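Local coordinates for protein threonine--tRNA ligase catalytic subunit (Aeropyrum pernix, PDB 3A32) that probably attaches threonine to tRNA(Thr) in two steps, activating it with ATP to Thr-AMP and then passing it to the acceptor end of the tRNA, at residues 79-87 with 285-293; 90-98 with 141-149. All blocks are in the same frame, centred on the assembly; numbering follows the deposited sequence.

Contact 1 of 2, residues 79-87 with 285-293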
loop_
_atom_site.group_PDB
_atom_site.type_symbol
_atom_site.label_atom_id
_atom_site.label_comp_id
_atom_site.label_asym_id
_atom_site.label_seq_id
_atom_site.Cartn_x
_atom_site.Cartn_y
_atom_site.Cartn_z
ATOM N N THR A 79 14.776 17.179 -11.929
ATOM C CA THR A 79 13.945 17.866 -12.906
ATOM C C THR A 79 14.288 17.557 -14.356
ATOM O O THR A 79 13.508 17.914 -15.265
ATOM C CB THR A 79 13.905 19.374 -12.692
ATOM O OG1 THR A 79 15.239 19.878 -12.470
ATOM C CG2 THR A 79 12.980 19.713 -11.515
ATOM N N GLU A 80 15.421 16.894 -14.604
ATOM C CA GLU A 80 15.676 16.377 -15.962
ATOM C C GLU A 80 14.512 15.494 -16.418
ATOM O O GLU A 80 14.129 15.457 -17.591
ATOM C CB GLU A 80 16.963 15.573 -16.046
ATOM C CG GLU A 80 18.219 16.357 -15.730
ATOM C CD GLU A 80 18.384 17.586 -16.616
ATOM O OE1 GLU A 80 18.262 17.387 -17.840
ATOM O OE2 GLU A 80 18.612 18.722 -16.082
ATOM N N LEU A 81 13.919 14.789 -15.476
ATOM C CA LEU A 81 12.852 13.890 -15.843
ATOM C C LEU A 81 11.677 14.681 -16.437
ATOM O O LEU A 81 11.070 14.247 -17.426
ATOM C CB LEU A 81 12.427 13.026 -14.644
ATOM C CG LEU A 81 11.308 12.030 -14.907
ATOM C CD1 LEU A 81 11.676 11.040 -16.009
ATOM C CD2 LEU A 81 10.967 11.318 -13.600
ATOM N N PHE A 82 11.395 15.834 -15.830
ATOM C CA PHE A 82 10.260 16.673 -16.198
ATOM C C PHE A 82 10.629 17.684 -17.290
ATOM O O PHE A 82 9.739 18.164 -17.985
ATOM C CB PHE A 82 9.619 17.327 -14.956
ATOM C CG PHE A 82 9.270 16.322 -13.872
ATOM C CD1 PHE A 82 8.246 15.376 -14.073
ATOM C CD2 PHE A 82 9.987 16.285 -12.681
ATOM C CE1 PHE A 82 7.961 14.398 -13.066
ATOM C CE2 PHE A 82 9.667 15.340 -11.680
ATOM C CZ PHE A 82 8.666 14.386 -11.894
ATOM N N LYS A 83 11.917 17.965 -17.467
ATOM C CA LYS A 83 12.407 18.687 -18.651
ATOM C C LYS A 83 12.157 17.886 -19.937
ATOM O O LYS A 83 11.693 18.459 -20.924
ATOM C CB LYS A 83 13.907 19.003 -18.542
ATOM C CG LYS A 83 14.220 20.124 -17.522
ATOM C CD LYS A 83 15.718 20.382 -17.384
ATOM C CE LYS A 83 16.040 21.486 -16.370
ATOM N NZ LYS A 83 17.549 21.677 -16.283
ATOM N N VAL A 84 12.449 16.573 -19.925
ATOM C CA VAL A 84 12.217 15.710 -21.103
ATOM C C VAL A 84 10.742 15.599 -21.438
ATOM O O VAL A 84 10.363 15.602 -22.598
ATOM C CB VAL A 84 12.848 14.281 -20.954
ATOM C CG1 VAL A 84 12.441 13.405 -22.144
ATOM C CG2 VAL A 84 14.424 14.375 -20.834
ATOM N N SER A 85 9.900 15.539 -20.412
ATOM C CA SER A 85 8.471 15.312 -20.643
ATOM C C SER A 85 7.612 16.373 -21.378
ATOM O O SER A 85 6.506 16.065 -21.787
ATOM C CB SER A 85 7.777 14.639 -19.447
ATOM O OG SER A 85 7.993 15.308 -18.242
ATOM N N GLY A 86 8.010 17.624 -21.515
ATOM C CA GLY A 86 8.529 18.444 -20.471
ATOM C C GLY A 86 7.628 19.686 -20.301
ATOM O O GLY A 86 6.923 19.793 -19.293
ATOM N N HIS A 87 7.652 20.553 -21.334
ATOM C CA HIS A 87 7.419 22.054 -21.311
ATOM C C HIS A 87 8.307 22.888 -20.342
ATOM O O HIS A 87 9.115 23.756 -20.791
ATOM C CB HIS A 87 5.922 22.445 -21.255
ATOM C CG HIS A 87 5.233 22.273 -22.580
ATOM N ND1 HIS A 87 5.161 23.285 -23.518
ATOM C CD2 HIS A 87 4.682 21.180 -23.164
ATOM C CE1 HIS A 87 4.548 22.836 -24.602
ATOM N NE2 HIS A 87 4.261 21.559 -24.418
ATOM N N PHE A 285 0.042 12.993 -27.521
ATOM C CA PHE A 285 0.850 13.070 -28.768
ATOM C C PHE A 285 2.202 13.724 -28.463
ATOM O O PHE A 285 3.147 13.654 -29.247
ATOM C CB PHE A 285 0.072 13.867 -29.827
ATOM C CG PHE A 285 -1.269 13.243 -30.156
ATOM C CD1 PHE A 285 -1.413 11.826 -30.175
ATOM C CD2 PHE A 285 -2.368 14.025 -30.437
ATOM C CE1 PHE A 285 -2.620 11.246 -30.452
ATOM C CE2 PHE A 285 -3.611 13.428 -30.760
ATOM C CZ PHE A 285 -3.741 12.057 -30.752
ATOM N N ASN A 286 2.285 14.302 -27.277
ATOM C CA ASN A 286 3.476 14.911 -26.782
ATOM C C ASN A 286 4.505 13.882 -26.276
ATOM O O ASN A 286 5.656 13.894 -26.743
ATOM C CB ASN A 286 3.096 15.914 -25.691
ATOM C CG ASN A 286 4.307 16.650 -25.112
ATOM O OD1 ASN A 286 5.118 17.226 -25.847
ATOM N ND2 ASN A 286 4.401 16.671 -23.775
ATOM N N LEU A 287 4.098 13.023 -25.327
ATOM C CA LEU A 287 4.997 12.061 -24.652
ATOM C C LEU A 287 5.691 11.093 -25.600
ATOM O O LEU A 287 6.858 10.825 -25.418
ATOM C CB LEU A 287 4.263 11.250 -23.538
ATOM C CG LEU A 287 3.975 11.833 -22.142
ATOM C CD1 LEU A 287 3.201 10.863 -21.196
ATOM C CD2 LEU A 287 5.231 12.478 -21.431
ATOM N N PRO A 288 4.966 10.514 -26.578
ATOM C CA PRO A 288 5.664 9.638 -27.533
ATOM C C PRO A 288 6.707 10.325 -28.418
ATOM O O PRO A 288 7.609 9.648 -28.955
ATOM C CB PRO A 288 4.533 9.068 -28.406
ATOM C CG PRO A 288 3.345 9.944 -28.167
ATOM C CD PRO A 288 3.507 10.556 -26.811
ATOM N N ARG A 289 6.562 11.644 -28.599
ATOM C CA ARG A 289 7.597 12.474 -29.230
ATOM C C ARG A 289 8.753 12.750 -28.236
ATOM O O ARG A 289 9.927 12.506 -28.550
ATOM C CB ARG A 289 6.989 13.796 -29.786
ATOM C CG ARG A 289 6.239 13.606 -31.145
ATOM C CD ARG A 289 5.576 14.923 -31.635
ATOM N NE ARG A 289 4.992 14.797 -32.972
ATOM C CZ ARG A 289 3.796 14.290 -33.230
ATOM N NH1 ARG A 289 3.020 13.841 -32.238
ATOM N NH2 ARG A 289 3.395 14.193 -34.484
ATOM N N ARG A 290 8.428 13.257 -27.048
ATOM C CA ARG A 290 9.460 13.645 -26.085
ATOM C C ARG A 290 10.342 12.478 -25.587
ATOM O O ARG A 290 11.551 12.648 -25.394
ATOM C CB ARG A 290 8.832 14.396 -24.911
ATOM C CG ARG A 290 8.163 15.715 -25.302
ATOM C CD ARG A 290 9.151 16.733 -25.836
ATOM N NE ARG A 290 9.905 17.449 -24.784
ATOM C CZ ARG A 290 11.145 17.967 -24.937
ATOM N NH1 ARG A 290 11.813 17.850 -26.098
ATOM N NH2 ARG A 290 11.743 18.589 -23.925
ATOM N N PHE A 291 9.742 11.304 -25.414
ATOM C CA PHE A 291 10.468 10.098 -24.991
ATOM C C PHE A 291 10.758 9.133 -26.145
ATOM O O PHE A 291 11.148 8.000 -25.902
ATOM C CB PHE A 291 9.657 9.347 -23.937
ATOM C CG PHE A 291 9.709 9.985 -22.574
ATOM C CD1 PHE A 291 10.773 9.721 -21.710
ATOM C CD2 PHE A 291 8.718 10.883 -22.180
ATOM C CE1 PHE A 291 10.815 10.303 -20.455
ATOM C CE2 PHE A 291 8.761 11.480 -20.936
ATOM C CZ PHE A 291 9.805 11.199 -20.077
ATOM N N ARG A 292 10.516 9.574 -27.384
ATOM C CA ARG A 292 10.884 8.848 -28.574
ATOM C C ARG A 292 10.233 7.472 -28.625
ATOM O O ARG A 292 10.848 6.492 -29.073
ATOM C CB ARG A 292 12.415 8.819 -28.711
ATOM C CG ARG A 292 12.966 10.246 -28.943
ATOM C CD ARG A 292 14.376 10.379 -28.398
ATOM N NE ARG A 292 14.931 11.750 -28.399
ATOM C CZ ARG A 292 16.222 12.023 -28.197
ATOM N NH1 ARG A 292 17.089 11.038 -28.004
ATOM N NH2 ARG A 292 16.661 13.276 -28.194
ATOM N N LEU A 293 8.959 7.419 -28.223
ATOM C CA LEU A 293 8.209 6.163 -28.171
ATOM C C LEU A 293 7.762 5.656 -29.524
ATOM O O LEU A 293 7.668 4.440 -29.730
ATOM C CB LEU A 293 7.010 6.275 -27.222
ATOM C CG LEU A 293 7.359 6.719 -25.773
ATOM C CD1 LEU A 293 6.132 6.646 -24.892
ATOM C CD2 LEU A 293 8.572 5.857 -25.210
#
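N286 places its amide nitrogen ND2 3.0 Å from the carbonyl O of S85; CG stands anti to the backbone N (chi1 -179°), which carries the amide across to S85. L287 follows with one branch: its CD2 lies alongside S85 CB at 3.9 Å, while the same side chain packs on H310, a zinc ligand. R290 bends at chi2 and chi3, folding CB, CG and CD round V84 O. Its NH2 donates to K83 O over 3.0 Å, a bent bond (139° at the hydrogen) with the acceptor 20° out of the guanidinium plane. The F291 ring takes V84 CG1 over one face in a CH-pi contact, 4.0 Å from the centroid, and S85 CB meets the ring edge, 3.6 Å from CE2. Beyond, L81 and V84 also pack on F36 of the second subunit. Two short helices of the class II catalytic core thus join through an apolar patch flanked by one guanidinium, and this group, beside the K83 and V84 carbonyl oxygens, probably offsets their partial negative charge.

Contact 2 of 2, residues 90-98 with 141-149; sequences FYRNNMYLF and RVHRYEPSG
The Y96 ring has the backbone N of Y145 over one face and CB of H143 at its edge, 3.8 Å from CD2; the Y96 and H143 side chains cross at about a right angle. The Y145 ring in turn carries the backbone N of P147 over one face, 3.6 Å above its plane, and receives Y96 CE1 at its edge. With CG beside its own backbone N (chi1 -60°), the Y96 ring reaches the 141-149 chain, where OH gives a weak hydrogen bond to R144 O at 2.7 Å. These segments join the three-stranded antiparallel sheet, through its outer strand 96-100, to the end of strand 134-143 in the large sheet of the class II synthetase core. Y145 N donates to N94 O over 2.9 Å, nearly straight at 170° but from above the carbonyl plane, and R144 CA adds a CA-H...O contact to that oxygen at 3.4 Å. A leucine for Y96 offers R144 O no hydroxyl and would probably loosen this segment's hold on the R144-Y145 backbone. One water bridges Y96 N and H143 O. Y145 OH hydrogen-bonds E101 of the second subunit, and R144 NE donates to P109 O.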
loop_
_atom_site.group_PDB
_atom_site.type_symbol
_atom_site.label_atom_id
_atom_site.label_comp_id
_atom_site.label_asym_id
_atom_site.label_seq_id
_atom_site.Cartn_x
_atom_site.Cartn_y
_atom_site.Cartn_z
ATOM N N PHE A 90 6.566 26.102 -18.262
ATOM C CA PHE A 90 5.203 26.260 -17.714
ATOM C C PHE A 90 4.933 25.532 -16.404
ATOM O O PHE A 90 4.501 26.151 -15.427
ATOM C CB PHE A 90 4.079 25.889 -18.701
ATOM C CG PHE A 90 2.681 26.057 -18.111
ATOM C CD1 PHE A 90 2.090 27.336 -18.011
ATOM C CD2 PHE A 90 1.967 24.950 -17.631
ATOM C CE1 PHE A 90 0.818 27.509 -17.449
ATOM C CE2 PHE A 90 0.674 25.118 -17.063
ATOM C CZ PHE A 90 0.108 26.404 -16.972
ATOM N N TYR A 91 5.133 24.211 -16.415
ATOM C CA TYR A 91 4.621 23.345 -15.358
ATOM C C TYR A 91 5.452 23.501 -14.107
ATOM O O TYR A 91 4.991 23.235 -13.018
ATOM C CB TYR A 91 4.581 21.895 -15.836
ATOM C CG TYR A 91 3.558 21.670 -16.932
ATOM C CD1 TYR A 91 2.193 21.583 -16.621
ATOM C CD2 TYR A 91 3.945 21.547 -18.283
ATOM C CE1 TYR A 91 1.238 21.382 -17.613
ATOM C CE2 TYR A 91 2.992 21.349 -19.296
ATOM C CZ TYR A 91 1.643 21.263 -18.936
ATOM O OH TYR A 91 0.671 21.065 -19.872
ATOM N N ARG A 92 6.689 23.942 -14.295
ATOM C CA ARG A 92 7.612 24.286 -13.234
ATOM C C ARG A 92 6.881 25.003 -12.138
ATOM O O ARG A 92 7.227 24.855 -10.949
ATOM C CB ARG A 92 8.632 25.243 -13.825
ATOM C CG ARG A 92 9.725 25.666 -12.970
ATOM C CD ARG A 92 10.840 26.222 -13.851
ATOM N NE ARG A 92 12.124 26.045 -13.182
ATOM C CZ ARG A 92 12.470 26.711 -12.086
ATOM N NH1 ARG A 92 11.626 27.599 -11.540
ATOM N NH2 ARG A 92 13.660 26.502 -11.539
ATOM N N ASN A 93 5.876 25.776 -12.541
ATOM C CA ASN A 93 5.190 26.692 -11.627
ATOM C C ASN A 93 4.232 26.024 -10.621
ATOM O O ASN A 93 3.983 26.569 -9.542
ATOM C CB ASN A 93 4.512 27.821 -12.417
ATOM C CG ASN A 93 5.524 28.809 -12.977
ATOM O OD1 ASN A 93 5.607 28.987 -14.192
ATOM N ND2 ASN A 93 6.337 29.417 -12.099
ATOM N N ASN A 94 3.730 24.851 -11.002
ATOM C CA ASN A 94 2.941 23.964 -10.152
ATOM C C ASN A 94 3.798 22.930 -9.419
ATOM O O ASN A 94 3.281 21.999 -8.816
ATOM C CB ASN A 94 1.905 23.230 -11.016
ATOM C CG ASN A 94 0.976 24.199 -11.788
ATOM O OD1 ASN A 94 0.444 25.178 -11.213
ATOM N ND2 ASN A 94 0.771 23.923 -13.097
ATOM N N MET A 95 5.113 23.061 -9.490
ATOM C CA MET A 95 5.955 22.020 -8.890
ATOM C C MET A 95 6.656 22.490 -7.625
ATOM O O MET A 95 7.020 23.657 -7.523
ATOM C CB MET A 95 6.976 21.465 -9.904
ATOM C CG MET A 95 6.350 20.820 -11.146
ATOM S SD MET A 95 7.554 20.350 -12.449
ATOM C CE MET A 95 8.525 19.168 -11.561
ATOM N N TYR A 96 6.830 21.583 -6.659
ATOM C CA TYR A 96 7.648 21.861 -5.494
ATOM C C TYR A 96 9.111 21.477 -5.803
ATOM O O TYR A 96 9.427 20.299 -6.050
ATOM C CB TYR A 96 7.108 21.117 -4.263
ATOM C CG TYR A 96 5.680 21.502 -3.907
ATOM C CD1 TYR A 96 5.328 22.852 -3.686
ATOM C CD2 TYR A 96 4.697 20.525 -3.734
ATOM C CE1 TYR A 96 4.016 23.204 -3.317
ATOM C CE2 TYR A 96 3.419 20.856 -3.367
ATOM C CZ TYR A 96 3.072 22.194 -3.168
ATOM O OH TYR A 96 1.773 22.520 -2.814
ATOM N N LEU A 97 9.983 22.477 -5.833
ATOM C CA LEU A 97 11.366 22.262 -6.301
ATOM C C LEU A 97 12.360 22.428 -5.170
ATOM O O LEU A 97 12.150 23.243 -4.256
ATOM C CB LEU A 97 11.730 23.199 -7.438
ATOM C CG LEU A 97 10.866 23.003 -8.697
ATOM C CD1 LEU A 97 11.278 24.030 -9.760
ATOM C CD2 LEU A 97 10.992 21.597 -9.219
ATOM N N PHE A 98 13.434 21.662 -5.228
ATOM C CA PHE A 98 14.456 21.768 -4.200
ATOM C C PHE A 98 15.808 21.344 -4.785
ATOM O O PHE A 98 15.902 20.761 -5.877
ATOM C CB PHE A 98 14.063 20.980 -2.914
ATOM C CG PHE A 98 13.871 19.490 -3.134
ATOM C CD1 PHE A 98 14.939 18.591 -2.945
ATOM C CD2 PHE A 98 12.626 18.979 -3.519
ATOM C CE1 PHE A 98 14.796 17.175 -3.150
ATOM C CE2 PHE A 98 12.447 17.558 -3.744
ATOM C CZ PHE A 98 13.529 16.670 -3.558
ATOM N N ARG A 141 1.328 8.787 -5.546
ATOM C CA ARG A 141 1.260 9.965 -4.623
ATOM C C ARG A 141 1.949 11.169 -5.252
ATOM O O ARG A 141 3.151 11.122 -5.517
ATOM C CB ARG A 141 1.914 9.642 -3.288
ATOM C CG ARG A 141 1.218 8.488 -2.585
ATOM C CD ARG A 141 2.110 7.798 -1.586
ATOM N NE ARG A 141 1.265 6.954 -0.743
ATOM C CZ ARG A 141 1.075 5.670 -0.990
ATOM N NH1 ARG A 141 1.713 5.103 -2.009
ATOM N NH2 ARG A 141 0.261 4.978 -0.233
ATOM N N VAL A 142 1.160 12.216 -5.515
ATOM C CA VAL A 142 1.576 13.352 -6.311
ATOM C C VAL A 142 1.400 14.641 -5.530
ATOM O O VAL A 142 0.556 14.738 -4.644
ATOM C CB VAL A 142 0.896 13.380 -7.723
ATOM C CG1 VAL A 142 1.291 12.136 -8.545
ATOM C CG2 VAL A 142 -0.614 13.482 -7.644
ATOM N N HIS A 143 2.260 15.608 -5.788
ATOM C CA HIS A 143 2.219 16.844 -5.040
ATOM C C HIS A 143 2.322 18.000 -6.023
ATOM O O HIS A 143 3.145 17.970 -6.934
ATOM C CB HIS A 143 3.355 16.953 -4.043
ATOM C CG HIS A 143 3.263 15.970 -2.939
ATOM N ND1 HIS A 143 3.673 14.652 -3.077
ATOM C CD2 HIS A 143 2.792 16.095 -1.685
ATOM C CE1 HIS A 143 3.441 14.011 -1.947
ATOM N NE2 HIS A 143 2.880 14.854 -1.101
ATOM N N ARG A 144 1.496 19.011 -5.797
ATOM C CA ARG A 144 1.353 20.113 -6.750
ATOM C C ARG A 144 1.155 21.395 -5.959
ATOM O O ARG A 144 0.551 21.374 -4.883
ATOM C CB ARG A 144 0.152 19.849 -7.654
ATOM C CG ARG A 144 0.401 18.681 -8.547
ATOM C CD ARG A 144 -0.776 18.393 -9.409
ATOM N NE ARG A 144 -0.512 17.194 -10.220
ATOM C CZ ARG A 144 -1.397 16.659 -11.056
ATOM N NH1 ARG A 144 -2.571 17.241 -11.210
ATOM N NH2 ARG A 144 -1.124 15.547 -11.739
ATOM N N TYR A 145 1.683 22.493 -6.485
ATOM C CA TYR A 145 1.459 23.813 -5.847
ATOM C C TYR A 145 -0.009 24.133 -5.902
ATOM O O TYR A 145 -0.569 24.078 -6.957
ATOM C CB TYR A 145 2.250 24.941 -6.531
ATOM C CG TYR A 145 1.842 26.315 -6.002
ATOM C CD1 TYR A 145 2.072 26.655 -4.675
ATOM C CD2 TYR A 145 1.154 27.234 -6.813
ATOM C CE1 TYR A 145 1.668 27.864 -4.155
ATOM C CE2 TYR A 145 0.753 28.471 -6.301
ATOM C CZ TYR A 145 1.032 28.772 -4.959
ATOM O OH TYR A 145 0.644 29.989 -4.393
ATOM N N GLU A 146 -0.643 24.422 -4.774
ATOM C CA GLU A 146 -1.897 25.186 -4.796
ATOM C C GLU A 146 -1.782 26.382 -3.883
ATOM O O GLU A 146 -1.267 26.233 -2.774
ATOM C CB GLU A 146 -3.102 24.356 -4.352
ATOM C CG GLU A 146 -3.313 23.085 -5.177
ATOM C CD GLU A 146 -3.981 23.350 -6.507
ATOM O OE1 GLU A 146 -4.437 24.478 -6.741
ATOM O OE2 GLU A 146 -4.057 22.421 -7.319
ATOM N N PRO A 147 -2.300 27.565 -4.338
ATOM C CA PRO A 147 -2.398 28.755 -3.474
ATOM C C PRO A 147 -3.383 28.465 -2.342
ATOM O O PRO A 147 -4.290 27.635 -2.533
ATOM C CB PRO A 147 -2.958 29.839 -4.401
ATOM C CG PRO A 147 -3.633 29.108 -5.513
ATOM C CD PRO A 147 -2.893 27.797 -5.676
ATOM N N SER A 148 -3.180 29.107 -1.188
ATOM C CA SER A 148 -4.044 28.957 0.002
ATOM C C SER A 148 -5.536 29.145 -0.283
ATOM O O SER A 148 -6.359 28.459 0.293
ATOM C CB SER A 148 -3.636 29.971 1.073
ATOM O OG SER A 148 -2.264 29.801 1.376
ATOM N N GLY A 149 -5.865 30.107 -1.132
ATOM C CA GLY A 149 -7.246 30.444 -1.448
ATOM C C GLY A 149 -7.908 29.409 -2.324
ATOM O O GLY A 149 -9.106 29.446 -2.500
HETATM O O HOH W 1 5.596 18.999 -7.148
#

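Contact 2 is nested within the chain loop closed by contact 1, and their centres lie about 19 Å apart. Helix 80-84 leads on to strand 96-100, and the two contacts touch directly: F82 CD2 packs on M95 CE at 3.4 Å, and T79 CG2 on L97 CD2 at 3.6 Å. Both also approach the zinc bound by C112, H166 and H310: the nearest side-chain atom of L287 in contact 1 is about 5 Å from the metal, and that of R144 in contact 2 about 7 Å from it. P109 is met by both F82 and R144. Both contacts reach the second subunit, linking the zinc site's surroundings to the dimer interface.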